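Local coordinates for putative peptidase (PDB 3CE2), which probably acts as a zinc-dependent oligopeptidase of the M3B family, cleaving small peptides, at residues Q268-H273 / Y530-V535; R471-A476 / Q537-I542. One frame throughout, in Å; residues are numbered along the deposited sequence.

Contact 1 (Q268-H273 / Y530-V535); sequences QAALYH and YYNFYV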
# COMPACT_ATOMS: atom_id res chain seq x y z
N GLN A 268 -11.96 16.28 1.64
CA GLN A 268 -12.99 15.93 0.63
C GLN A 268 -12.35 15.84 -0.72
O GLN A 268 -12.72 15.00 -1.53
CB GLN A 268 -14.14 16.93 0.57
CG GLN A 268 -15.04 16.91 1.80
CD GLN A 268 -16.33 17.73 1.64
OE1 GLN A 268 -16.33 18.80 1.03
NE2 GLN A 268 -17.43 17.23 2.21
N ALA A 269 -11.37 16.71 -0.96
CA ALA A 269 -10.63 16.67 -2.22
C ALA A 269 -9.94 15.33 -2.41
O ALA A 269 -9.95 14.77 -3.49
CB ALA A 269 -9.62 17.82 -2.31
N ALA A 270 -9.34 14.83 -1.34
CA ALA A 270 -8.61 13.56 -1.40
C ALA A 270 -9.52 12.33 -1.38
O ALA A 270 -9.15 11.29 -1.91
CB ALA A 270 -7.62 13.49 -0.24
N LEU A 271 -10.69 12.44 -0.77
CA LEU A 271 -11.55 11.27 -0.58
C LEU A 271 -12.50 11.05 -1.74
O LEU A 271 -13.18 10.02 -1.83
CB LEU A 271 -12.37 11.42 0.71
CG LEU A 271 -11.65 11.35 2.05
CD1 LEU A 271 -12.67 11.11 3.12
CD2 LEU A 271 -10.62 10.27 2.08
N TYR A 272 -12.55 12.02 -2.64
CA TYR A 272 -13.56 12.02 -3.68
C TYR A 272 -13.34 10.93 -4.72
O TYR A 272 -14.27 10.21 -5.09
CB TYR A 272 -13.62 13.40 -4.36
CG TYR A 272 -14.80 13.59 -5.26
CD1 TYR A 272 -16.10 13.73 -4.74
CD2 TYR A 272 -14.64 13.60 -6.65
CE1 TYR A 272 -17.19 13.90 -5.59
CE2 TYR A 272 -15.71 13.79 -7.49
CZ TYR A 272 -16.99 13.93 -6.97
OH TYR A 272 -18.04 14.12 -7.86
N HIS A 273 -12.11 10.83 -5.20
CA HIS A 273 -11.78 9.84 -6.21
C HIS A 273 -12.41 8.49 -5.85
O HIS A 273 -13.11 7.88 -6.66
CB HIS A 273 -10.25 9.73 -6.33
CG HIS A 273 -9.80 8.70 -7.33
ND1 HIS A 273 -10.33 8.62 -8.60
CD2 HIS A 273 -8.87 7.72 -7.24
CE1 HIS A 273 -9.75 7.62 -9.25
NE2 HIS A 273 -8.85 7.06 -8.44
N TYR A 530 3.94 11.12 2.45
CA TYR A 530 2.90 10.70 3.40
C TYR A 530 1.85 11.76 3.56
O TYR A 530 0.99 11.66 4.42
CB TYR A 530 3.46 10.33 4.77
CG TYR A 530 4.23 9.07 4.64
CD1 TYR A 530 3.59 7.90 4.29
CD2 TYR A 530 5.60 9.06 4.78
CE1 TYR A 530 4.27 6.75 4.12
CE2 TYR A 530 6.31 7.92 4.61
CZ TYR A 530 5.64 6.76 4.28
OH TYR A 530 6.35 5.60 4.11
N TYR A 531 1.87 12.75 2.69
CA TYR A 531 0.78 13.69 2.70
C TYR A 531 -0.19 13.60 1.48
O TYR A 531 0.07 12.96 0.45
CB TYR A 531 1.28 15.11 3.04
CG TYR A 531 1.88 15.16 4.43
CD1 TYR A 531 1.18 15.74 5.47
CD2 TYR A 531 3.10 14.59 4.72
CE1 TYR A 531 1.69 15.78 6.77
CE2 TYR A 531 3.62 14.63 6.02
CZ TYR A 531 2.90 15.23 7.04
OH TYR A 531 3.36 15.31 8.34
N ASN A 532 -1.34 14.23 1.68
CA ASN A 532 -2.53 14.02 0.88
C ASN A 532 -3.30 12.75 1.27
O ASN A 532 -3.71 11.96 0.44
CB ASN A 532 -2.27 14.11 -0.62
CG ASN A 532 -3.42 14.79 -1.35
OD1 ASN A 532 -4.03 15.74 -0.85
ND2 ASN A 532 -3.73 14.28 -2.54
N PHE A 533 -3.47 12.57 2.57
CA PHE A 533 -4.50 11.71 3.08
C PHE A 533 -4.53 10.33 2.45
O PHE A 533 -5.57 9.89 1.98
CB PHE A 533 -5.85 12.36 2.86
CG PHE A 533 -6.06 13.61 3.67
CD1 PHE A 533 -5.95 14.86 3.08
CD2 PHE A 533 -6.36 13.53 5.02
CE1 PHE A 533 -6.12 16.00 3.82
CE2 PHE A 533 -6.56 14.67 5.77
CZ PHE A 533 -6.44 15.90 5.17
N TYR A 534 -3.41 9.63 2.44
CA TYR A 534 -3.51 8.27 1.99
C TYR A 534 -3.18 7.29 3.11
O TYR A 534 -3.68 6.15 3.13
CB TYR A 534 -2.72 8.03 0.69
CG TYR A 534 -1.28 7.64 0.86
CD1 TYR A 534 -0.93 6.30 0.95
CD2 TYR A 534 -0.28 8.61 0.89
CE1 TYR A 534 0.39 5.89 1.10
CE2 TYR A 534 1.09 8.26 1.03
N VAL A 535 -2.37 7.74 4.06
CA VAL A 535 -2.00 6.94 5.22
C VAL A 535 -3.17 6.25 5.97
O VAL A 535 -3.05 5.08 6.37
CB VAL A 535 -1.06 7.72 6.17
CG1 VAL A 535 -1.16 7.22 7.57
CG2 VAL A 535 0.37 7.59 5.69
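The methyl group of A270 packs against F533, and this pair carries most of a small contact that buries 122 Å² over both sides. A270, on helix 266-271, directs its CB at the loop 530-535, while the CB of F533 points back toward the helix. The two atoms, A270 CB and F533 CB, lie 3.7 Å apart. The ring follows on the same side: CG of F533 stands anti to its carbonyl carbon (chi1 -67°), which brings CD1 to 4.0 Å from A270 CB, with the methyl meeting the ring obliquely. Backbones approach closely here because alanine adds so little bulk, and CA of A270 is 6.4 Å from CA of F533. No hydrogen bond links the two segments, so the contact rests mainly on apolar packing.

Packing loosens at N532, the exposed residue of the group. Its carboxamide turns in toward the helix without bonding to it, and N532 OD1 stops 4.3 Å from A270 CB. N532 also touches H254 of helix 240-260.

The loop itself is strongly bent. N532 (phi/psi 79/45°) and F533 (50/53°) both adopt left-handed helical backbone conformations in succession. The F533 amide is held by the carboxylate of E479, and its buried ring meets the rings of H483 of helix 451-487 and Y281 of helix 278-289; Y531 packs against F478 and E479, also of helix 451-487. F533 is therefore wedged between helix 266-271 and helix 451-487, its side chain about 8 Å from that of H484, which with H488 binds a zinc ion apart from the HExxH zinc. The contact is plain helix-to-loop packing in the largely helical M3 peptidase fold, where an irregular connection leading into helix 536-553 lies against helix 266-271 and helix 451-487.

Contact 2 (R471-A476 / Q537-I542); sequences RQVLFA and QYATGI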
# COMPACT_ATOMS: atom_id res chain seq x y z
N ARG A 471 -0.67 3.70 15.05
CA ARG A 471 0.29 4.72 14.69
C ARG A 471 -0.14 5.43 13.42
O ARG A 471 0.03 6.64 13.33
CB ARG A 471 1.71 4.17 14.56
CG ARG A 471 2.70 5.29 14.34
CD ARG A 471 3.99 5.12 15.11
NE ARG A 471 5.08 4.50 14.34
CZ ARG A 471 6.04 5.17 13.70
NH1 ARG A 471 7.00 4.50 13.05
NH2 ARG A 471 6.06 6.50 13.71
N GLN A 472 -0.70 4.72 12.45
CA GLN A 472 -1.17 5.39 11.22
C GLN A 472 -2.36 6.31 11.47
O GLN A 472 -2.51 7.35 10.83
CB GLN A 472 -1.51 4.38 10.14
CG GLN A 472 -0.38 3.39 9.90
CD GLN A 472 0.91 4.09 9.53
OE1 GLN A 472 0.92 4.96 8.67
NE2 GLN A 472 2.01 3.72 10.16
N VAL A 473 -3.21 5.93 12.42
CA VAL A 473 -4.39 6.73 12.68
C VAL A 473 -3.97 8.00 13.43
O VAL A 473 -4.51 9.11 13.22
CB VAL A 473 -5.43 5.90 13.45
CG1 VAL A 473 -6.56 6.79 13.95
CG2 VAL A 473 -5.97 4.78 12.57
N LEU A 474 -2.97 7.87 14.28
CA LEU A 474 -2.37 9.07 14.83
C LEU A 474 -1.97 10.01 13.69
O LEU A 474 -2.44 11.15 13.66
CB LEU A 474 -1.18 8.73 15.72
CG LEU A 474 -0.67 9.80 16.69
CD1 LEU A 474 0.34 9.16 17.57
CD2 LEU A 474 -0.05 10.94 15.97
N PHE A 475 -1.14 9.52 12.75
CA PHE A 475 -0.72 10.36 11.61
C PHE A 475 -1.97 10.97 10.98
O PHE A 475 -2.02 12.18 10.68
CB PHE A 475 0.12 9.62 10.53
CG PHE A 475 1.48 9.01 11.02
CD1 PHE A 475 2.12 9.44 12.19
CD2 PHE A 475 2.14 8.03 10.24
CE1 PHE A 475 3.38 8.89 12.58
CE2 PHE A 475 3.37 7.49 10.63
CZ PHE A 475 3.99 7.93 11.81
N ALA A 476 -3.01 10.14 10.81
CA ALA A 476 -4.25 10.61 10.16
C ALA A 476 -4.93 11.78 10.86
O ALA A 476 -5.34 12.72 10.19
CB ALA A 476 -5.22 9.50 9.95
N GLN A 537 -5.50 4.80 4.78
CA GLN A 537 -5.79 3.55 4.06
C GLN A 537 -4.99 2.37 4.57
O GLN A 537 -5.36 1.22 4.35
CB GLN A 537 -5.56 3.70 2.56
CG GLN A 537 -6.13 4.96 1.94
CD GLN A 537 -5.91 5.01 0.43
OE1 GLN A 537 -5.17 4.20 -0.11
NE2 GLN A 537 -6.55 5.95 -0.24
N TYR A 538 -3.87 2.61 5.25
CA TYR A 538 -3.13 1.48 5.83
C TYR A 538 -3.96 0.85 6.92
O TYR A 538 -4.07 -0.37 7.02
CB TYR A 538 -1.79 1.91 6.42
CG TYR A 538 -0.77 2.37 5.39
CD1 TYR A 538 -0.85 1.97 4.06
CD2 TYR A 538 0.30 3.18 5.77
CE1 TYR A 538 0.10 2.38 3.12
CE2 TYR A 538 1.25 3.59 4.84
CZ TYR A 538 1.14 3.19 3.53
OH TYR A 538 2.09 3.61 2.62
N ALA A 539 -4.55 1.72 7.73
CA ALA A 539 -5.40 1.34 8.83
C ALA A 539 -6.72 0.68 8.39
O ALA A 539 -7.10 -0.38 8.90
CB ALA A 539 -5.69 2.57 9.64
N THR A 540 -7.42 1.29 7.45
CA THR A 540 -8.64 0.69 6.95
C THR A 540 -8.32 -0.69 6.35
O THR A 540 -8.98 -1.66 6.65
CB THR A 540 -9.36 1.60 5.92
OG1 THR A 540 -8.44 1.99 4.90
CG2 THR A 540 -9.87 2.85 6.58
N GLY A 541 -7.30 -0.78 5.52
CA GLY A 541 -6.84 -2.07 5.03
C GLY A 541 -6.66 -3.10 6.14
O GLY A 541 -7.23 -4.20 6.08
N ILE A 542 -5.89 -2.78 7.19
CA ILE A 542 -5.71 -3.77 8.24
C ILE A 542 -7.01 -4.07 9.01
O ILE A 542 -7.29 -5.24 9.37
CB ILE A 542 -4.52 -3.48 9.19
CG1 ILE A 542 -4.32 -4.65 10.15
CG2 ILE A 542 -4.72 -2.20 9.98
CD1 ILE A 542 -2.86 -5.03 10.35
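The backbone carbonyl of Q472, the residue that meets Y538 across the contact, accepts the i+4 helical bond from A476 N to Q472 O at 2.8 Å. The side chain of Q472 is bent at chi2 (-58°), and its NE2 donates to the carbonyl oxygen of S467 on the same helix. With NE2 so engaged, the other end of the amide is presented to Y538: Q472 OE1 comes to the edge of the ring, near its plane, 3.5 Å from Y538 CD2. Amide and ring planes are inclined by 59°. Nearer the backbones, CG of Q472 lies 4.0 Å from CB of Y538.

Here two long helices of the M3 peptidase fold, 451-487 and 536-553, pack side by side near the zinc of the HExxH site, probably the catalytic one, as in M3 peptidases. The side chain of Y538 lies about 6 Å from that of E430, which binds that zinc with H402 and H406; these histidines belong to the HExxH motif.

Next to the polar pair is an apolar one. A539 directs its methyl at the facing helix and meets V473, A539 CB to V473 CG2 at 3.7 Å. That branch stands anti to the carbonyl carbon of V473, whose side chain also packs on L284 and V288 of helix 278-289, while A539 touches L469 one turn earlier along helix 451-487.

In the fold
After the N-terminal helices the chain reaches helix 266-271, then helix 394-416, which carries the zinc ligands H402 and H406, next helix 451-487, and then the loop and helix holding 530-535 and 537-542, with further helices to the C terminus. Contact 1 closes a long excursion of 256 intervening residues, and contact 2 a shorter one of 60. Their segments alternate, so the two closures cross instead of nesting. Residues 530-535 run almost directly into 537-542; the contact centres lie 12 Å apart, and the contacts touch where V535 packs on Q472 and F475. Together they join the loop and start of helix 536-553 to helix 266-271 and helix 451-487.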